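Local coordinates for Mypaa.01249.c (Mycobacterium paratuberculosis, PDB 3RD5), which is probably an oxidoreductase of the short-chain dehydrogenase/reductase family, whose Rossmann-type fold is suited to holding a nicotinamide dinucleotide cofactor, at residues 19-24 / 34-39; 99-104 / 153-158; 168-173 / 266-271. One frame throughout, in Å; residues are numbered along the deposited sequence. Where two conformers were deposited one is given.

Interaction 1: residues 19-24 / 34-39; sequences VVITGA and RELARR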
loop_
_atom_site.group_PDB
_atom_site.type_symbol
_atom_site.label_atom_id
_atom_site.label_comp_id
_atom_site.label_asym_id
_atom_site.label_seq_id
_atom_site.Cartn_x
_atom_site.Cartn_y
_atom_site.Cartn_z
ATOM N N VAL A 19 -0.841 9.498 -10.481
ATOM C CA VAL A 19 -0.981 8.425 -9.502
ATOM C C VAL A 19 0.303 7.619 -9.488
ATOM O O VAL A 19 0.709 7.072 -10.525
ATOM C CB VAL A 19 -2.165 7.507 -9.824
ATOM C CG1 VAL A 19 -2.287 6.420 -8.749
ATOM C CG2 VAL A 19 -3.482 8.331 -9.940
ATOM N N VAL A 20 0.966 7.521 -8.338
ATOM C CA VAL A 20 2.109 6.650 -8.158
ATOM C C VAL A 20 1.626 5.348 -7.599
ATOM O O VAL A 20 0.895 5.371 -6.589
ATOM C CB VAL A 20 3.158 7.272 -7.195
ATOM C CG1 VAL A 20 4.302 6.281 -6.896
ATOM C CG2 VAL A 20 3.734 8.548 -7.810
ATOM N N ILE A 21 2.017 4.218 -8.187
ATOM C CA ILE A 21 1.587 2.874 -7.755
ATOM C C ILE A 21 2.811 2.008 -7.579
ATOM O O ILE A 21 3.548 1.796 -8.548
ATOM C CB ILE A 21 0.649 2.168 -8.811
ATOM C CG1 ILE A 21 -0.529 3.074 -9.189
ATOM C CG2 ILE A 21 0.151 0.798 -8.252
ATOM C CD1 ILE A 21 -1.495 2.433 -10.213
ATOM N N THR A 22 3.036 1.459 -6.386
ATOM C CA THR A 22 4.109 0.492 -6.227
ATOM C C THR A 22 3.626 -0.868 -6.719
ATOM O O THR A 22 2.463 -1.249 -6.499
ATOM C CB THR A 22 4.607 0.412 -4.799
ATOM O OG1 THR A 22 3.554 -0.074 -3.951
ATOM C CG2 THR A 22 5.085 1.809 -4.268
ATOM N N GLY A 23 4.497 -1.591 -7.412
ATOM C CA GLY A 23 4.079 -2.891 -7.930
ATOM C C GLY A 23 5.029 -3.978 -7.710
ATOM O O GLY A 23 6.197 -3.753 -7.467
ATOM N N ALA A 24 4.489 -5.198 -7.784
ATOM C CA ALA A 24 5.236 -6.415 -7.631
ATOM C C ALA A 24 5.172 -7.224 -8.938
ATOM O O ALA A 24 5.463 -8.427 -8.923
ATOM C CB ALA A 24 4.654 -7.193 -6.425
ATOM N N ARG A 34 -3.932 -0.046 -15.092
ATOM C CA ARG A 34 -4.667 -0.092 -16.370
ATOM C C ARG A 34 -5.953 0.730 -16.269
ATOM O O ARG A 34 -6.281 1.520 -17.180
ATOM C CB ARG A 34 -4.959 -1.554 -16.769
ATOM C CG ARG A 34 -5.652 -1.730 -18.092
ATOM C CD ARG A 34 -6.146 -3.173 -18.247
ATOM N NE ARG A 34 -7.367 -3.409 -17.444
ATOM C CZ ARG A 34 -7.805 -4.603 -17.034
ATOM N NH1 ARG A 34 -7.131 -5.732 -17.291
ATOM N NH2 ARG A 34 -8.945 -4.663 -16.379
ATOM N N GLU A 35 -6.739 0.527 -15.204
ATOM C CA GLU A 35 -8.036 1.184 -15.099
ATOM C C GLU A 35 -7.880 2.680 -14.849
ATOM O O GLU A 35 -8.631 3.489 -15.404
ATOM C CB GLU A 35 -8.887 0.547 -14.005
ATOM C CG GLU A 35 -9.267 -0.906 -14.266
ATOM C CD GLU A 35 -10.294 -1.103 -15.378
ATOM O OE1 GLU A 35 -10.970 -0.161 -15.784
ATOM O OE2 GLU A 35 -10.488 -2.276 -15.794
ATOM N N LEU A 36 -6.917 3.080 -14.027
ATOM C CA LEU A 36 -6.711 4.512 -13.838
ATOM C C LEU A 36 -6.203 5.211 -15.114
ATOM O O LEU A 36 -6.641 6.328 -15.467
ATOM C CB LEU A 36 -5.740 4.764 -12.673
ATOM C CG LEU A 36 -6.305 4.339 -11.337
ATOM C CD1 LEU A 36 -5.200 4.312 -10.271
ATOM C CD2 LEU A 36 -7.461 5.295 -10.923
ATOM N N ALA A 37 -5.294 4.566 -15.845
ATOM C CA ALA A 37 -4.814 5.127 -17.095
ATOM C C ALA A 37 -5.955 5.252 -18.131
ATOM O O ALA A 37 -5.990 6.207 -18.902
ATOM C CB ALA A 37 -3.635 4.270 -17.667
ATOM N N ARG A 38 -6.852 4.270 -18.170
ATOM C CA ARG A 38 -8.013 4.318 -19.094
ATOM C C ARG A 38 -8.900 5.544 -18.811
ATOM O O ARG A 38 -9.590 6.026 -19.717
ATOM C CB ARG A 38 -8.835 3.010 -18.981
ATOM C CG ARG A 38 -10.121 2.924 -19.787
ATOM C CD ARG A 38 -11.037 1.696 -19.454
ATOM N NE ARG A 38 -11.406 1.537 -18.013
ATOM C CZ ARG A 38 -12.468 2.116 -17.425
ATOM N NH1 ARG A 38 -13.276 2.915 -18.129
ATOM N NH2 ARG A 38 -12.691 1.928 -16.112
ATOM N N ARG A 39 -8.876 6.018 -17.556
ATOM C CA ARG A 39 -9.644 7.195 -17.127
ATOM C C ARG A 39 -8.830 8.490 -17.170
ATOM O O ARG A 39 -9.279 9.518 -16.653
ATOM C CB ARG A 39 -10.274 6.958 -15.764
ATOM C CG ARG A 39 -11.286 5.767 -15.747
ATOM C CD ARG A 39 -12.389 5.900 -16.681
ATOM N NE ARG A 39 -13.339 6.901 -16.232
ATOM C CZ ARG A 39 -14.053 7.711 -17.004
ATOM N NH1 ARG A 39 -13.950 7.697 -18.346
ATOM N NH2 ARG A 39 -14.891 8.553 -16.425
#

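Interaction 2: residues 99-104 / 153-158; sequences VPYALT and NWRSRR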
loop_
_atom_site.group_PDB
_atom_site.type_symbol
_atom_site.label_atom_id
_atom_site.label_comp_id
_atom_site.label_asym_id
_atom_site.label_seq_id
_atom_site.Cartn_x
_atom_site.Cartn_y
_atom_site.Cartn_z
ATOM N N VAL A 99 6.418 -15.953 2.245
ATOM C CA VAL A 99 7.711 -16.383 1.695
ATOM C C VAL A 99 8.625 -16.900 2.834
ATOM O O VAL A 99 8.342 -16.667 4.014
ATOM C CB VAL A 99 8.402 -15.227 0.956
ATOM C CG1 VAL A 99 7.577 -14.826 -0.303
ATOM C CG2 VAL A 99 8.642 -14.030 1.854
ATOM N N PRO A 100 9.702 -17.628 2.498
ATOM C CA PRO A 100 10.691 -18.012 3.506
ATOM C C PRO A 100 11.357 -16.841 4.186
ATOM O O PRO A 100 11.312 -15.700 3.701
ATOM C CB PRO A 100 11.696 -18.863 2.724
ATOM C CG PRO A 100 10.911 -19.340 1.518
ATOM C CD PRO A 100 10.022 -18.188 1.183
ATOM N N TYR A 101 11.968 -17.120 5.323
ATOM C CA TYR A 101 12.731 -16.111 6.057
ATOM C C TYR A 101 13.883 -15.589 5.207
ATOM O O TYR A 101 14.660 -16.362 4.671
ATOM C CB TYR A 101 13.294 -16.726 7.355
ATOM C CG TYR A 101 14.209 -15.830 8.138
ATOM C CD1 TYR A 101 15.591 -15.935 8.009
ATOM C CD2 TYR A 101 13.691 -14.894 9.021
ATOM C CE1 TYR A 101 16.452 -15.091 8.704
ATOM C CE2 TYR A 101 14.544 -14.054 9.762
ATOM C CZ TYR A 101 15.920 -14.173 9.604
ATOM O OH TYR A 101 16.808 -13.354 10.306
ATOM N N ALA A 102 13.980 -14.269 5.123
ATOM C CA ALA A 102 15.020 -13.565 4.391
ATOM C C ALA A 102 15.101 -12.145 4.868
ATOM O O ALA A 102 14.130 -11.611 5.395
ATOM C CB ALA A 102 14.742 -13.613 2.867
ATOM N N LEU A 103 16.274 -11.541 4.693
ATOM C CA LEU A 103 16.520 -10.172 5.099
ATOM C C LEU A 103 16.738 -9.279 3.898
ATOM O O LEU A 103 17.325 -9.675 2.869
ATOM C CB LEU A 103 17.750 -10.133 6.007
ATOM C CG LEU A 103 17.633 -10.838 7.351
ATOM C CD1 LEU A 103 18.950 -10.629 8.160
ATOM C CD2 LEU A 103 16.402 -10.458 8.164
ATOM N N THR A 104 16.306 -8.041 4.045
ATOM C CA THR A 104 16.546 -7.008 3.036
ATOM C C THR A 104 17.980 -6.471 3.174
ATOM O O THR A 104 18.679 -6.782 4.110
ATOM C CB THR A 104 15.516 -5.857 3.181
ATOM O OG1 THR A 104 15.806 -5.081 4.375
ATOM C CG2 THR A 104 14.112 -6.337 3.219
ATOM N N ASN A 153 11.616 -7.733 13.383
ATOM C CA ASN A 153 12.294 -8.383 12.271
ATOM C C ASN A 153 12.596 -9.869 12.494
ATOM O O ASN A 153 13.350 -10.465 11.719
ATOM C CB ASN A 153 13.558 -7.588 11.902
ATOM C CG ASN A 153 13.223 -6.275 11.232
ATOM O OD1 ASN A 153 12.551 -6.255 10.201
ATOM N ND2 ASN A 153 13.619 -5.139 11.839
ATOM N N TRP A 154 11.944 -10.482 13.465
ATOM C CA TRP A 154 11.970 -11.959 13.640
ATOM C C TRP A 154 13.408 -12.455 13.786
ATOM O O TRP A 154 13.766 -13.514 13.247
ATOM C CB TRP A 154 11.257 -12.644 12.457
ATOM C CG TRP A 154 9.793 -12.330 12.279
ATOM C CD1 TRP A 154 9.250 -11.227 11.669
ATOM C CD2 TRP A 154 8.689 -13.153 12.680
ATOM N NE1 TRP A 154 7.882 -11.323 11.674
ATOM C CE2 TRP A 154 7.517 -12.482 12.298
ATOM C CE3 TRP A 154 8.584 -14.399 13.330
ATOM C CZ2 TRP A 154 6.243 -12.998 12.534
ATOM C CZ3 TRP A 154 7.315 -14.916 13.572
ATOM C CH2 TRP A 154 6.162 -14.210 13.178
ATOM N N ARG A 155 14.209 -11.732 14.554
ATOM C CA ARG A 155 15.619 -12.116 14.748
ATOM C C ARG A 155 15.825 -13.181 15.818
ATOM O O ARG A 155 16.809 -13.959 15.753
ATOM C CB ARG A 155 16.419 -10.864 15.126
ATOM C CG ARG A 155 17.921 -11.096 15.204
ATOM C CD ARG A 155 18.509 -11.464 13.880
ATOM N NE ARG A 155 19.887 -11.917 14.078
ATOM C CZ ARG A 155 20.237 -13.167 14.388
ATOM N NH1 ARG A 155 19.316 -14.139 14.508
ATOM N NH2 ARG A 155 21.529 -13.447 14.562
ATOM N N SER A 156 14.935 -13.224 16.791
ATOM C CA SER A 156 15.109 -14.045 18.019
ATOM C C SER A 156 13.881 -14.876 18.360
ATOM O O SER A 156 13.682 -15.275 19.514
ATOM C CB SER A 156 15.490 -13.129 19.199
ATOM O OG SER A 156 16.685 -12.409 18.895
ATOM N N ARG A 157 13.062 -15.160 17.348
ATOM C CA ARG A 157 11.846 -15.927 17.508
ATOM C C ARG A 157 11.601 -16.717 16.202
ATOM O O ARG A 157 11.802 -16.185 15.127
ATOM C CB ARG A 157 10.629 -15.010 17.826
ATOM C CG ARG A 157 10.296 -13.969 16.781
ATOM C CD ARG A 157 9.415 -12.858 17.357
ATOM N NE ARG A 157 9.112 -11.768 16.428
ATOM C CZ ARG A 157 7.937 -11.588 15.807
ATOM N NH1 ARG A 157 6.934 -12.439 15.972
ATOM N NH2 ARG A 157 7.782 -10.521 15.050
ATOM N N ARG A 158 11.190 -17.968 16.325
ATOM C CA ARG A 158 10.963 -18.853 15.181
ATOM C C ARG A 158 10.054 -18.161 14.167
ATOM O O ARG A 158 8.989 -17.587 14.518
ATOM C CB ARG A 158 10.321 -20.163 15.631
ATOM C CG ARG A 158 9.834 -21.058 14.485
ATOM C CD ARG A 158 9.056 -22.280 15.058
ATOM N NE ARG A 158 9.956 -23.179 15.689
ATOM C CZ ARG A 158 9.777 -23.815 16.858
ATOM N NH1 ARG A 158 8.740 -23.558 17.666
ATOM N NH2 ARG A 158 10.684 -24.655 17.242
HETATM O O HOH W 1 15.967 -11.157 11.608
#

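Interaction 3: residues 168-173 / 266-271; sequences SKLANL and RRAKDA. With EDO (1,2-ethanediol), chain C.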
loop_
_atom_site.group_PDB
_atom_site.type_symbol
_atom_site.label_atom_id
_atom_site.label_comp_id
_atom_site.label_asym_id
_atom_site.label_seq_id
_atom_site.Cartn_x
_atom_site.Cartn_y
_atom_site.Cartn_z
ATOM N N SER A 168 2.831 -7.810 8.879
ATOM C CA SER A 168 2.995 -6.728 7.910
ATOM C C SER A 168 1.674 -6.096 7.476
ATOM O O SER A 168 1.595 -4.889 7.265
ATOM C CB SER A 168 3.828 -7.190 6.694
ATOM O OG SER A 168 3.095 -7.951 5.758
ATOM N N LYS A 169 0.658 -6.935 7.354
ATOM C CA LYS A 169 -0.695 -6.484 6.929
ATOM C C LYS A 169 -1.424 -5.721 8.023
ATOM O O LYS A 169 -2.150 -4.752 7.782
ATOM C CB LYS A 169 -1.481 -7.632 6.326
ATOM C CG LYS A 169 -0.854 -8.207 5.063
ATOM C CD LYS A 169 -0.965 -7.254 3.888
ATOM C CE LYS A 169 0.348 -6.850 3.276
ATOM N NZ LYS A 169 0.108 -5.820 2.208
ATOM N N LEU A 170 -1.213 -6.123 9.272
ATOM C CA LEU A 170 -1.647 -5.357 10.421
ATOM C C LEU A 170 -0.908 -4.013 10.482
ATOM O O LEU A 170 -1.527 -2.964 10.688
ATOM C CB LEU A 170 -1.439 -6.189 11.696
ATOM C CG LEU A 170 -1.736 -5.436 12.994
ATOM C CD1 LEU A 170 -3.186 -4.889 13.108
ATOM C CD2 LEU A 170 -1.414 -6.296 14.204
ATOM N N ALA A 171 0.402 -4.035 10.251
ATOM C CA ALA A 171 1.184 -2.804 10.189
ATOM C C ALA A 171 0.644 -1.816 9.159
ATOM O O ALA A 171 0.550 -0.618 9.415
ATOM C CB ALA A 171 2.667 -3.096 9.951
ATOM N N ASN A 172 0.185 -2.328 8.005
ATOM C CA ASN A 172 -0.376 -1.465 6.962
ATOM C C ASN A 172 -1.587 -0.683 7.472
ATOM O O ASN A 172 -1.794 0.487 7.117
ATOM C CB ASN A 172 -0.857 -2.278 5.751
ATOM C CG ASN A 172 0.235 -2.925 4.906
ATOM O OD1 ASN A 172 -0.015 -4.009 4.337
ATOM N ND2 ASN A 172 1.389 -2.269 4.713
ATOM N N LEU A 173 -2.412 -1.317 8.303
ATOM C CA LEU A 173 -3.589 -0.664 8.880
ATOM C C LEU A 173 -3.238 0.329 9.997
ATOM O O LEU A 173 -3.780 1.439 10.053
ATOM C CB LEU A 173 -4.624 -1.711 9.358
ATOM C CG LEU A 173 -5.301 -2.422 8.202
ATOM C CD1 LEU A 173 -6.163 -3.578 8.708
ATOM C CD2 LEU A 173 -6.269 -1.467 7.455
ATOM N N ARG A 266 -9.497 -5.860 16.352
ATOM C CA ARG A 266 -9.334 -5.090 17.562
ATOM C C ARG A 266 -7.899 -4.564 17.665
ATOM O O ARG A 266 -7.678 -3.410 18.006
ATOM C CB ARG A 266 -9.689 -5.935 18.780
ATOM C CG ARG A 266 -11.154 -6.310 18.855
ATOM C CD ARG A 266 -11.326 -7.409 19.935
ATOM N NE ARG A 266 -12.724 -7.807 20.102
ATOM C CZ ARG A 266 -13.144 -9.009 20.502
ATOM N NH1 ARG A 266 -12.279 -9.996 20.772
ATOM N NH2 ARG A 266 -14.453 -9.238 20.625
ATOM N N ARG A 267 -6.914 -5.406 17.334
ATOM C CA ARG A 267 -5.524 -4.937 17.365
ATOM C C ARG A 267 -5.239 -3.831 16.358
ATOM O O ARG A 267 -4.425 -2.949 16.598
ATOM C CB ARG A 267 -4.550 -6.106 17.217
ATOM C CG ARG A 267 -4.524 -6.938 18.465
ATOM C CD ARG A 267 -3.392 -7.950 18.526
ATOM N NE ARG A 267 -3.556 -9.038 17.585
ATOM C CZ ARG A 267 -4.219 -10.179 17.802
ATOM N NH1 ARG A 267 -4.218 -11.127 16.864
ATOM N NH2 ARG A 267 -4.862 -10.421 18.945
ATOM N N ALA A 268 -5.914 -3.849 15.213
ATOM C CA ALA A 268 -5.773 -2.745 14.258
ATOM C C ALA A 268 -6.368 -1.435 14.749
ATOM O O ALA A 268 -6.028 -0.381 14.203
ATOM C CB ALA A 268 -6.408 -3.139 12.881
ATOM N N LYS A 269 -7.234 -1.485 15.755
ATOM C CA LYS A 269 -7.856 -0.290 16.341
ATOM C C LYS A 269 -7.136 0.231 17.568
ATOM O O LYS A 269 -7.631 1.149 18.218
ATOM C CB LYS A 269 -9.352 -0.552 16.613
ATOM C CG LYS A 269 -10.110 -0.809 15.305
ATOM C CD LYS A 269 -11.606 -0.964 15.487
ATOM C CE LYS A 269 -12.058 -2.383 15.523
ATOM N NZ LYS A 269 -13.567 -2.450 15.505
ATOM N N ASP A 270 -5.965 -0.320 17.895
ATOM C CA ASP A 270 -5.199 0.079 19.073
ATOM C C ASP A 270 -4.355 1.318 18.731
ATOM O O ASP A 270 -3.352 1.236 18.024
ATOM C CB ASP A 270 -4.329 -1.092 19.530
ATOM C CG ASP A 270 -3.591 -0.823 20.844
ATOM O OD1 ASP A 270 -3.255 0.315 21.149
ATOM O OD2 ASP A 270 -3.264 -1.815 21.543
ATOM N N ALA A 271 -4.804 2.482 19.194
ATOM C CA ALA A 271 -4.151 3.728 18.862
ATOM C C ALA A 271 -2.770 3.844 19.491
ATOM O O ALA A 271 -1.872 4.418 18.886
ATOM C CB ALA A 271 -5.034 4.933 19.300
HETATM C C1 EDO C . -2.964 0.470 24.484
HETATM O O1 EDO C . -2.154 0.953 23.420
HETATM C C2 EDO C . -2.412 -0.885 24.897
HETATM O O2 EDO C . -1.795 -1.507 23.759
HETATM O O HOH W 2 -6.030 0.549 11.653
#

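Interaction 1: residues 19-24 / 34-39
In the first beta-alpha-beta unit of the Rossmann fold, made by strand 18-22, helix 27-38 and strand 42-47, L36 reaches from the helix to V19 and I21 on the strand. One methyl does the work: CD1 of L36 stands 3.9 Å from CG1 of V19, the two side chains crossing at about a right angle. In one of the two deposited conformers of I21, its terminal CD1 also comes within 4.2 Å of L36 CD1, and in that conformer the leucine methyl spans both strand residues. V19 presents CG1 because this branch lies anti to the backbone N (chi1 -179°). No hydrogen bond crosses the interface. The buried leucine is further enclosed by I91 of strand 87-92 and L236 of helix 226-240.

The polar face of the helix is organised separately. The carboxylate of E35 is shared by two arginines: R34 NH2 donates to E35 OE2 at 2.9 Å with a nearly straight N-H...O angle of 178°, the oxygen lying in the guanidinium plane. R38, also deposited in two conformers, grips from the side in one of them, directing both NE (2.8 Å) and NH2 (2.7 Å) at the single atom OE1 of E35; in that conformer both bonds are bent. R34 NH2 has a second acidic partner in D229, tying this network to helix 226-240. Two positive groups beside the carboxylate would be expected to favour its ionised form. T22 and G23 open the glycine-rich TGxxxGxG signature; a strand followed by that turn and a helix laid back over it is typical of the beta-alpha-beta unit that in short-chain dehydrogenases binds the dinucleotide, and probably does so here.

Interaction 2: residues 99-104 / 153-158
A chi1 of 174° in Y101 carries its ring away from the backbone N and over to the loop 153-158, where CE2 meets the carbonyl oxygen of W154. W154 itself has its CG beside the backbone N (chi1 -62°), which leads the indole off in another direction and leaves only the root of the side chain near the tyrosine. The Y101 CE2 to W154 O separation is 3.6 Å, and the oxygen approaches the ring obliquely. Along the ring edge, near its plane, lies the carbonyl oxygen of N153, and the aliphatic CD of R155 passes at 4.4 Å from Y101 OH.

The two loops share no direct hydrogen bond; one water joins them. It lies in the plane of the phenol, 2.7 Å from Y101 OH, and donates a hydrogen bond to N153 O, also at 2.7 Å. The amide end of N153 is used on another partner, OD1 accepting from the backbone N of E109. Farther along, the guanidinium of R157 lies over one face of the W154 indole, with NH2 3.3 Å above the ring plane. The indole packs against L163, A164 and Q167 of helix 161-185, while the more exposed tyrosine ring meets the backbone and CB of W154. Such a meeting of the loops that follow strands 87-92 and 133-137 is consistent with the Rossmann-type fold of short-chain dehydrogenases, in which successive parallel strands send their connections out at the same edge of the sheet.

Interaction 3: residues 168-173 / 266-271
Water 2 is held between two backbone carbonyls, donating to A268 O at 2.7 Å and, more weakly, to L173 O at 2.9 Å; it links helix 161-185 to the short 3-10 turn 267-269. Beside this bridge the contact is apolar. L170 pushes one methyl onto the backbone of the turn, with CD1 3.6 Å from CA of A268 and 3.7 Å from its CB, while also passing near the carbonyl carbon of R267. With CG anti to the backbone N (chi1 174°) the leucine extends outward from its helix to reach the turn. L173, one helical turn on, meets the same alanine methyl through its CB, so A268 CB is set against both leucines.

The guanidinium of R267 bonds G145 O through NE; separately, the backbone N atoms of R266 and R267 bond the sulfonate of a buffer molecule, probably from the crystallisation liquor. D270 is the N-cap of helix 271-285, OD1 accepting from M273 N, and its two carboxylate oxygens receive the hydroxyls of a bound ethanediol, OD1 from O1 at 2.6 Å and OD2 from O2 at 2.7 Å.

On helix 161-185, on the side facing N115 of helix 110-126, K169 NZ donates to N172 OD1 (2.8 Å) and also to V137 O, while N172 ND2 bonds N115 O. L170 and L173 thus join the turn before helix 271-285 to helix 161-185. K169 follows Y165 by four residues, the spacing of the YxxxK motif, consistent with this being the helix that in related short-chain dehydrogenases carries the active-site tyrosine and lysine.

Overall arrangement
Interactions 1 and 3 are buried contacts carried by leucine methyls, whereas interaction 2 is a partly buried meeting of two loops nearer the surface. In none does a direct hydrogen bond cross between the segments: interaction 1 is purely apolar there, and interactions 2 and 3 each add one bridging water. Interaction 1 lies within the first beta-alpha-beta unit; interactions 2 and 3, their centres about 31 and 26 Å from its own, both lie across the chain's centre from it. Helix 161-185 relates the other two: it bears segment 168-173 and receives the indole of W154. Interaction 1 joins a strand to the helix following it, 10 residues apart at the closest ends; interaction 3 joins segments 93 apart.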